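Local coordinates for L-serine ammonia-lyase (Rhizomucor miehei CAU432, PDB 5C3U), which belongs to the pyridoxal-phosphate-dependent enzymes and carries pyridoxal-5'-phosphate in a pocket of its single chain, at residues Gln62-Arg67 / Arg90-Glu95; Gly187-Leu192 / Val200-Val205; Gly191-Asp196 / Leu249-Val254. All coordinates share one frame; numbering follows the deposited sequence. Where two conformers were deposited one is given.

Contact 1 of 3, residues Gln62-Arg67 / Arg90-Glu95; sequences QAVQTR and RQLGVE
Val64 meets Leu92 and Val94 with one methyl group, CG2, which bridges two residues on either side of a helix end. Val64 CG2 lies 3.8 Å from Val94 CG2, and the same methyl is 3.9 Å from Leu92 CD1. It also sits 4.1 Å from Leu92 CB, resting on the root of that leucine as well as on its branch. Val64 and Val94 run alongside and point opposite ways, while Leu92 comes in at a slant. Val64 CG1 stands anti to the backbone N (chi1 171°), which leaves CG2 as the methyl presented to the other segment.

One layer out, the backbone explains how Leu92 and Val94 both reach this methyl. Helix 79-92 ends at Leu92, and Gly93 breaks away with positive phi (69°), turning the chain so that the CB atoms of Leu92 and Val94 both point toward helix 52-67. Further out, Phe73 of strand 72-75 touches Val64 and Val94, and Ile71 touches the same two valines. Leu92 also packs on Cys60 and Tyr61, a turn earlier in helix 52-67. The contact joins helix 52-67 to the C-terminal end of helix 79-92 and the loop that leads on to strand 95-100, in the domain built on the four-stranded parallel sheet. No hydrogen bond spans the two segments: the attachment is apolar, resting on dispersion and the partial withdrawal of methyl groups from water at the domain surface.

Contact 2 of 3, residues Gly187-Leu192 / Val200-Val205; sequences GVIMGL and VPVIAV
Leu192 and Val202 cross at a slant, and Leu192 CD1 comes within 3.6 Å of Val202 CG2, the closest approach between the two segments. Val188, one turn earlier in the helix, reaches the same valine methyl: its CG1 is 4.0 Å from Val202 CG2, again with the two side chains angled across each other. Ile189 adds a looser touch from its CG1, 4.4 Å from Val202 CG2. One methyl of the strand thus faces three residues of the helix. With chi1 at 179°, Val202 turns CG1 away from its backbone N and holds CG2 beside it, on the side of the helix.

Helix 183-194 is the crossover of a beta-alpha-beta unit that runs from strand 174-178 to strand 202-207. Within the two short segments, the helix and strand axes run antiparallel at 174° and approach to 10.5 Å, the helix lying along the sheet.

Both branches of Leu192 also reach the loop before the strand. Leu192 CD2 is 4.3 Å from Val200 CB, while Leu192 CD1 lies 3.9 Å from the carbonyl oxygen of Val200. Ile175 of strand 174-178 packs against both Leu192 and Val200. On the helix side, Ile159 touches Val188 and Val160 touches Leu192, bringing helix 150-166 against the same buried residues.

Contact 3 of 3, residues Gly191-Asp196 / Leu249-Val254; sequences GLQEAD and LNHPVV
The imidazole of His251 is met obliquely by Leu192, whose CD1 lies 3.7 Å from His251 NE2. Leu192 CB lies 4.1 Å from His251 CE1, and the two side chains cross at about a right angle. Over one face of the ring, CD of Pro252 stands 3.3 Å off the plane, nearer the border of the ring than its centre. At the edge, in the ring plane, a water lies 2.7 Å from His251 ND1. His251 CG is anti to the backbone N (chi1 -178°), which carries the ring from the loop toward the helix.

The water completes a polar bridge between the segments. It accepts a hydrogen bond from Gln193 NE2 at 2.7 Å, so the amide of Gln193 and the imidazole of His251 are joined through it. Gln193 starts out along the side of the helix, but its extended chain (chi2 175°) brings the amide over to the loop, with NE2 4.2 Å from His251 CB. The second ring nitrogen, His251 NE2, has Val200 O as its hydrogen-bond partner; since a carbonyl can only accept, NE2 carries the proton in this bond. With both nitrogens engaged, the rotation of the imidazole is probably well defined.

Helix 183-194 finishes just beyond: Asp196 takes positive phi, and the bonds back into the last turn make a Schellman motif. After Pro252 the chain enters strand 253-258. The contact thus belongs to a beta-alpha-beta crossover whose helix packs on the parallel strands 202-207 and 253-258, as in the larger domain of fold-type II pyridoxal-phosphate enzymes.

Overall arrangement
Contacts 2 and 3 form one continuous region: their centres are 6 Å apart, they share Gly191 and Leu192, and both hang on helix 183-194. Strands 202-207 and 253-258 are neighbours in the mixed sheet, joined among other links by a probable hydrogen bond from Ala204 N to Val254 O of 2.8 Å, while Ile189 CD1 packs at 3.7 Å on Val253 CG2. Contact 1 stands apart beside the four-stranded parallel sheet, its centre about 29 Å from that of contact 2 and 31 Å from that of contact 3. Pyridoxal-5'-phosphate lies about 9 Å from the side chain of Val188 in contact 2.

Contact 1 of 3, residues Gln62-Arg67 / Arg90-Glu95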
loop_
_atom_site.group_PDB
_atom_site.type_symbol
_atom_site.label_atom_id
_atom_site.label_comp_id
_atom_site.label_asym_id
_atom_site.label_seq_id
_atom_site.Cartn_x
_atom_site.Cartn_y
_atom_site.Cartn_z
ATOM N N GLN A 62 -3.398 -18.610 -4.945
ATOM C CA GLN A 62 -2.636 -19.400 -5.881
ATOM C C GLN A 62 -1.732 -20.423 -5.195
ATOM O O GLN A 62 -1.594 -21.564 -5.684
ATOM C CB GLN A 62 -1.836 -18.498 -6.840
ATOM C CG GLN A 62 -1.207 -19.250 -8.016
ATOM C CD GLN A 62 -2.204 -20.131 -8.765
ATOM O OE1 GLN A 62 -3.231 -19.661 -9.241
ATOM N NE2 GLN A 62 -1.893 -21.410 -8.881
ATOM N N ALA A 63 -1.118 -20.041 -4.072
ATOM C CA ALA A 63 -0.285 -20.983 -3.337
ATOM C C ALA A 63 -1.088 -22.214 -2.933
ATOM O O ALA A 63 -0.593 -23.343 -3.056
ATOM C CB ALA A 63 0.339 -20.336 -2.106
ATOM N N VAL A 64 -2.306 -21.991 -2.441
ATOM C CA VAL A 64 -3.149 -23.109 -2.015
ATOM C C VAL A 64 -3.634 -23.930 -3.225
ATOM O O VAL A 64 -3.655 -25.161 -3.173
ATOM C CB VAL A 64 -4.314 -22.665 -1.112
ATOM C CG1 VAL A 64 -5.288 -23.825 -0.874
ATOM C CG2 VAL A 64 -3.788 -22.160 0.226
ATOM N N GLN A 65 -3.965 -23.262 -4.327
ATOM C CA GLN A 65 -4.373 -23.979 -5.561
ATOM C C GLN A 65 -3.255 -24.913 -6.034
ATOM O O GLN A 65 -3.506 -26.031 -6.471
ATOM C CB GLN A 65 -4.708 -23.006 -6.692
ATOM C CG GLN A 65 -6.024 -22.273 -6.548
ATOM C CD GLN A 65 -7.215 -23.200 -6.708
ATOM O OE1 GLN A 65 -7.530 -23.640 -7.819
ATOM N NE2 GLN A 65 -7.888 -23.500 -5.599
ATOM N N THR A 66 -2.012 -24.463 -5.929
ATOM C CA THR A 66 -0.892 -25.274 -6.399
ATOM C C THR A 66 -0.371 -26.303 -5.377
ATOM O O THR A 66 -0.038 -27.439 -5.737
ATOM C CB THR A 66 0.251 -24.372 -6.904
ATOM O OG1 THR A 66 -0.264 -23.503 -7.924
ATOM C CG2 THR A 66 1.360 -25.218 -7.505
ATOM N N ARG A 67 -0.300 -25.913 -4.107
ATOM C CA ARG A 67 0.420 -26.691 -3.103
ATOM C C ARG A 67 -0.487 -27.383 -2.078
ATOM O O ARG A 67 -0.007 -28.175 -1.270
ATOM C CB ARG A 67 1.421 -25.798 -2.339
ATOM C CG ARG A 67 2.488 -25.095 -3.180
ATOM C CD ARG A 67 3.735 -25.941 -3.384
ATOM N NE ARG A 67 4.323 -26.422 -2.129
ATOM C CZ ARG A 67 5.331 -25.842 -1.486
ATOM N NH1 ARG A 67 5.907 -24.742 -1.975
ATOM N NH2 ARG A 67 5.762 -26.363 -0.347
ATOM N N ARG A 90 -6.829 -18.128 7.420
ATOM C CA ARG A 90 -8.096 -18.562 8.035
ATOM C C ARG A 90 -9.169 -18.897 6.965
ATOM O O ARG A 90 -9.868 -19.918 7.082
ATOM C CB ARG A 90 -8.601 -17.548 9.078
ATOM C CG ARG A 90 -10.023 -17.841 9.563
ATOM C CD ARG A 90 -10.510 -16.930 10.687
ATOM N NE ARG A 90 -10.626 -15.510 10.317
ATOM C CZ ARG A 90 -11.731 -14.911 9.865
ATOM N NH1 ARG A 90 -11.708 -13.605 9.572
ATOM N NH2 ARG A 90 -12.851 -15.605 9.688
ATOM N N GLN A 91 -9.280 -18.077 5.919
ATOM C CA GLN A 91 -10.288 -18.287 4.858
ATOM C C GLN A 91 -9.990 -19.539 4.048
ATOM O O GLN A 91 -10.905 -20.259 3.649
ATOM C CB GLN A 91 -10.358 -17.105 3.898
ATOM C CG GLN A 91 -10.967 -15.840 4.483
ATOM C CD GLN A 91 -12.333 -16.086 5.084
ATOM O OE1 GLN A 91 -13.271 -16.435 4.379
ATOM N NE2 GLN A 91 -12.446 -15.899 6.392
ATOM N N LEU A 92 -8.697 -19.792 3.827
ATOM C CA LEU A 92 -8.242 -20.934 3.025
ATOM C C LEU A 92 -8.072 -22.239 3.815
ATOM O O LEU A 92 -7.843 -23.297 3.220
ATOM C CB LEU A 92 -6.945 -20.581 2.275
ATOM C CG LEU A 92 -7.095 -19.403 1.302
ATOM C CD1 LEU A 92 -5.726 -18.882 0.869
ATOM C CD2 LEU A 92 -7.957 -19.766 0.092
ATOM N N GLY A 93 -8.192 -22.169 5.141
ATOM C CA GLY A 93 -7.980 -23.335 6.011
ATOM C C GLY A 93 -6.534 -23.821 6.097
ATOM O O GLY A 93 -6.276 -25.032 6.078
ATOM N N VAL A 94 -5.591 -22.884 6.196
ATOM C CA VAL A 94 -4.167 -23.185 6.146
ATOM C C VAL A 94 -3.501 -22.626 7.398
ATOM O O VAL A 94 -3.962 -21.620 7.945
ATOM C CB VAL A 94 -3.553 -22.609 4.840
ATOM C CG1 VAL A 94 -2.144 -22.115 5.041
ATOM C CG2 VAL A 94 -3.636 -23.639 3.723
ATOM N N GLU A 95 -2.452 -23.293 7.867
ATOM C CA GLU A 95 -1.616 -22.776 8.964
ATOM C C GLU A 95 -0.851 -21.497 8.602
ATOM O O GLU A 95 -0.308 -21.372 7.503
ATOM C CB GLU A 95 -0.608 -23.854 9.367
ATOM C CG GLU A 95 -0.176 -23.849 10.818
ATOM C CD GLU A 95 -0.044 -25.264 11.365
ATOM O OE1 GLU A 95 0.632 -26.101 10.723
ATOM O OE2 GLU A 95 -0.639 -25.548 12.427
#

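Contact 2 of 3, residues Gly187-Leu192 / Val200-Val205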
loop_
_atom_site.group_PDB
_atom_site.type_symbol
_atom_site.label_atom_id
_atom_site.label_comp_id
_atom_site.label_asym_id
_atom_site.label_seq_id
_atom_site.Cartn_x
_atom_site.Cartn_y
_atom_site.Cartn_z
ATOM N N GLY A 187 1.370 -3.312 -10.011
ATOM C CA GLY A 187 0.015 -3.697 -10.388
ATOM C C GLY A 187 -0.752 -2.558 -11.061
ATOM O O GLY A 187 -1.477 -2.770 -12.034
ATOM N N VAL A 188 -0.594 -1.341 -10.548
ATOM C CA VAL A 188 -1.266 -0.190 -11.150
ATOM C C VAL A 188 -0.808 0.019 -12.605
ATOM O O VAL A 188 -1.637 0.071 -13.535
ATOM C CB VAL A 188 -1.098 1.075 -10.280
ATOM C CG1 VAL A 188 -1.651 2.305 -10.984
ATOM C CG2 VAL A 188 -1.842 0.878 -8.958
ATOM N N ILE A 189 0.497 0.065 -12.809
ATOM C CA ILE A 189 1.017 0.270 -14.156
ATOM C C ILE A 189 0.589 -0.877 -15.091
ATOM O O ILE A 189 0.120 -0.639 -16.216
ATOM C CB ILE A 189 2.538 0.414 -14.147
ATOM C CG1 ILE A 189 2.947 1.704 -13.423
ATOM C CG2 ILE A 189 3.081 0.415 -15.572
ATOM C CD1 ILE A 189 4.413 1.712 -13.052
ATOM N N MET A 190 0.715 -2.111 -14.617
ATOM C CA MET A 190 0.298 -3.270 -15.417
ATOM C C MET A 190 -1.194 -3.261 -15.736
ATOM O O MET A 190 -1.587 -3.538 -16.872
ATOM C CB MET A 190 0.719 -4.581 -14.754
ATOM C CG MET A 190 2.216 -4.814 -14.830
ATOM S SD MET A 190 2.822 -6.138 -13.758
ATOM C CE MET A 190 3.972 -6.894 -14.906
ATOM N N GLY A 191 -2.022 -2.944 -14.734
ATOM C CA GLY A 191 -3.455 -2.733 -14.946
ATOM C C GLY A 191 -3.773 -1.656 -15.972
ATOM O O GLY A 191 -4.686 -1.825 -16.793
ATOM N N LEU A 192 -3.021 -0.555 -15.934
ATOM C CA LEU A 192 -3.238 0.561 -16.868
ATOM C C LEU A 192 -2.910 0.155 -18.308
ATOM O O LEU A 192 -3.625 0.515 -19.248
ATOM C CB LEU A 192 -2.420 1.793 -16.453
ATOM C CG LEU A 192 -2.886 2.539 -15.191
ATOM C CD1 LEU A 192 -1.880 3.622 -14.839
ATOM C CD2 LEU A 192 -4.258 3.154 -15.369
ATOM N N VAL A 200 -2.008 7.429 -18.849
ATOM C CA VAL A 200 -2.369 7.926 -17.511
ATOM C C VAL A 200 -1.118 7.972 -16.618
ATOM O O VAL A 200 -0.507 6.933 -16.361
ATOM C CB VAL A 200 -3.485 7.055 -16.880
ATOM C CG1 VAL A 200 -3.757 7.447 -15.434
ATOM C CG2 VAL A 200 -4.768 7.138 -17.695
ATOM N N PRO A 201 -0.707 9.176 -16.172
ATOM C CA PRO A 201 0.449 9.304 -15.276
ATOM C C PRO A 201 0.144 8.698 -13.918
ATOM O O PRO A 201 -0.984 8.809 -13.436
ATOM C CB PRO A 201 0.620 10.822 -15.091
ATOM C CG PRO A 201 -0.284 11.470 -16.088
ATOM C CD PRO A 201 -1.345 10.475 -16.447
ATOM N N VAL A 202 1.134 8.042 -13.334
ATOM C CA VAL A 202 1.029 7.585 -11.960
ATOM C C VAL A 202 2.001 8.443 -11.159
ATOM O O VAL A 202 3.178 8.550 -11.506
ATOM C CB VAL A 202 1.364 6.078 -11.804
ATOM C CG1 VAL A 202 1.265 5.664 -10.346
ATOM C CG2 VAL A 202 0.443 5.227 -12.669
ATOM N N ILE A 203 1.494 9.101 -10.117
ATOM C CA ILE A 203 2.354 9.825 -9.230
ATOM C C ILE A 203 2.689 8.861 -8.104
ATOM O O ILE A 203 1.802 8.432 -7.341
ATOM C CB ILE A 203 1.699 11.143 -8.768
ATOM C CG1 ILE A 203 1.429 11.984 -10.014
ATOM C CG2 ILE A 203 2.620 11.895 -7.812
ATOM C CD1 ILE A 203 0.222 12.871 -9.901
ATOM N N ALA A 204 3.971 8.510 -8.037
ATOM C CA ALA A 204 4.475 7.501 -7.107
ATOM C C ALA A 204 5.002 8.223 -5.881
ATOM O O ALA A 204 6.058 8.827 -5.937
ATOM C CB ALA A 204 5.586 6.679 -7.761
ATOM N N VAL A 205 4.293 8.125 -4.751
ATOM C CA VAL A 205 4.628 8.949 -3.592
ATOM C C VAL A 205 5.327 8.153 -2.483
ATOM O O VAL A 205 4.906 7.064 -2.137
ATOM C CB VAL A 205 3.392 9.712 -3.042
ATOM C CG1 VAL A 205 2.233 8.762 -2.766
ATOM C CG2 VAL A 205 3.755 10.497 -1.784
#

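Contact 3 of 3, residues Gly191-Asp196 / Leu249-Val254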
loop_
_atom_site.group_PDB
_atom_site.type_symbol
_atom_site.label_atom_id
_atom_site.label_comp_id
_atom_site.label_asym_id
_atom_site.label_seq_id
_atom_site.Cartn_x
_atom_site.Cartn_y
_atom_site.Cartn_z
ATOM N N GLY A 191 -2.022 -2.944 -14.734
ATOM C CA GLY A 191 -3.455 -2.733 -14.946
ATOM C C GLY A 191 -3.773 -1.656 -15.972
ATOM O O GLY A 191 -4.686 -1.825 -16.793
ATOM N N LEU A 192 -3.021 -0.555 -15.934
ATOM C CA LEU A 192 -3.238 0.561 -16.868
ATOM C C LEU A 192 -2.910 0.155 -18.308
ATOM O O LEU A 192 -3.625 0.515 -19.248
ATOM C CB LEU A 192 -2.420 1.793 -16.453
ATOM C CG LEU A 192 -2.886 2.539 -15.191
ATOM C CD1 LEU A 192 -1.880 3.622 -14.839
ATOM C CD2 LEU A 192 -4.258 3.154 -15.369
ATOM N N GLN A 193 -1.845 -0.616 -18.481
ATOM C CA GLN A 193 -1.519 -1.155 -19.809
ATOM C C GLN A 193 -2.595 -2.120 -20.325
ATOM O O GLN A 193 -3.006 -2.033 -21.483
ATOM C CB GLN A 193 -0.113 -1.764 -19.821
ATOM C CG GLN A 193 0.963 -0.723 -19.526
ATOM C CD GLN A 193 2.365 -1.294 -19.417
ATOM O OE1 GLN A 193 2.554 -2.511 -19.349
ATOM N NE2 GLN A 193 3.362 -0.412 -19.390
ATOM N N GLU A 194 -3.084 -3.003 -19.457
ATOM C CA GLU A 194 -4.184 -3.911 -19.806
ATOM C C GLU A 194 -5.501 -3.201 -20.143
ATOM O O GLU A 194 -6.255 -3.676 -20.996
ATOM C CB GLU A 194 -4.411 -4.956 -18.698
ATOM N N ALA A 195 -5.770 -2.074 -19.478
ATOM C CA ALA A 195 -6.983 -1.268 -19.692
ATOM C C ALA A 195 -6.897 -0.332 -20.908
ATOM O O ALA A 195 -7.856 0.384 -21.211
ATOM C CB ALA A 195 -7.284 -0.445 -18.448
ATOM N N ASP A 196 -5.744 -0.340 -21.571
ATOM C CA ASP A 196 -5.375 0.616 -22.626
ATOM C C ASP A 196 -5.442 2.062 -22.137
ATOM O O ASP A 196 -6.027 2.935 -22.779
ATOM C CB ASP A 196 -6.195 0.406 -23.912
ATOM C CG ASP A 196 -5.568 1.085 -25.125
ATOM O OD1 ASP A 196 -4.323 1.055 -25.266
ATOM O OD2 ASP A 196 -6.323 1.650 -25.944
ATOM N N LEU A 249 10.448 3.005 -16.889
ATOM C CA LEU A 249 11.038 3.434 -18.170
ATOM C C LEU A 249 10.023 3.448 -19.322
ATOM O O LEU A 249 10.199 4.182 -20.289
ATOM C CB LEU A 249 12.238 2.561 -18.565
ATOM C CG LEU A 249 13.437 2.342 -17.631
ATOM C CD1 LEU A 249 14.343 1.256 -18.201
ATOM C CD2 LEU A 249 14.218 3.624 -17.363
ATOM N N ASN A 250 8.963 2.648 -19.207
ATOM C CA ASN A 250 7.996 2.449 -20.302
ATOM C C ASN A 250 6.584 3.002 -20.065
ATOM O O ASN A 250 5.683 2.791 -20.883
ATOM C CB ASN A 250 7.909 0.959 -20.632
ATOM C CG ASN A 250 9.265 0.354 -20.910
ATOM O OD1 ASN A 250 9.971 0.782 -21.825
ATOM N ND2 ASN A 250 9.647 -0.639 -20.108
ATOM N N HIS A 251 6.391 3.702 -18.948
ATOM C CA HIS A 251 5.097 4.278 -18.604
ATOM C C HIS A 251 5.368 5.585 -17.908
ATOM O O HIS A 251 6.387 5.708 -17.230
ATOM C CB HIS A 251 4.300 3.321 -17.707
ATOM C CG HIS A 251 2.916 3.830 -17.354
ATOM N ND1 HIS A 251 1.805 3.475 -18.046
ATOM C CD2 HIS A 251 2.494 4.721 -16.359
ATOM C CE1 HIS A 251 0.736 4.113 -17.525
ATOM N NE2 HIS A 251 1.162 4.879 -16.498
ATOM N N PRO A 252 4.484 6.587 -18.078
ATOM C CA PRO A 252 4.676 7.872 -17.390
ATOM C C PRO A 252 4.506 7.750 -15.878
ATOM O O PRO A 252 3.390 7.537 -15.387
ATOM C CB PRO A 252 3.575 8.765 -17.984
ATOM C CG PRO A 252 2.564 7.829 -18.550
ATOM C CD PRO A 252 3.357 6.639 -19.027
ATOM N N VAL A 253 5.611 7.842 -15.156
ATOM C CA VAL A 253 5.577 7.763 -13.696
ATOM C C VAL A 253 6.313 8.968 -13.144
ATOM O O VAL A 253 7.414 9.306 -13.609
ATOM C CB VAL A 253 6.207 6.457 -13.153
ATOM C CG1 VAL A 253 6.276 6.478 -11.622
ATOM C CG2 VAL A 253 5.416 5.235 -13.619
ATOM N N VAL A 254 5.703 9.642 -12.173
ATOM C CA VAL A 254 6.341 10.795 -11.536
ATOM C C VAL A 254 6.661 10.425 -10.081
ATOM O O VAL A 254 5.735 10.300 -9.278
ATOM C CB VAL A 254 5.424 12.040 -11.570
ATOM C CG1 VAL A 254 6.073 13.234 -10.876
ATOM C CG2 VAL A 254 5.035 12.399 -13.001
HETATM O O HOH W 1 2.204 1.921 -20.268
#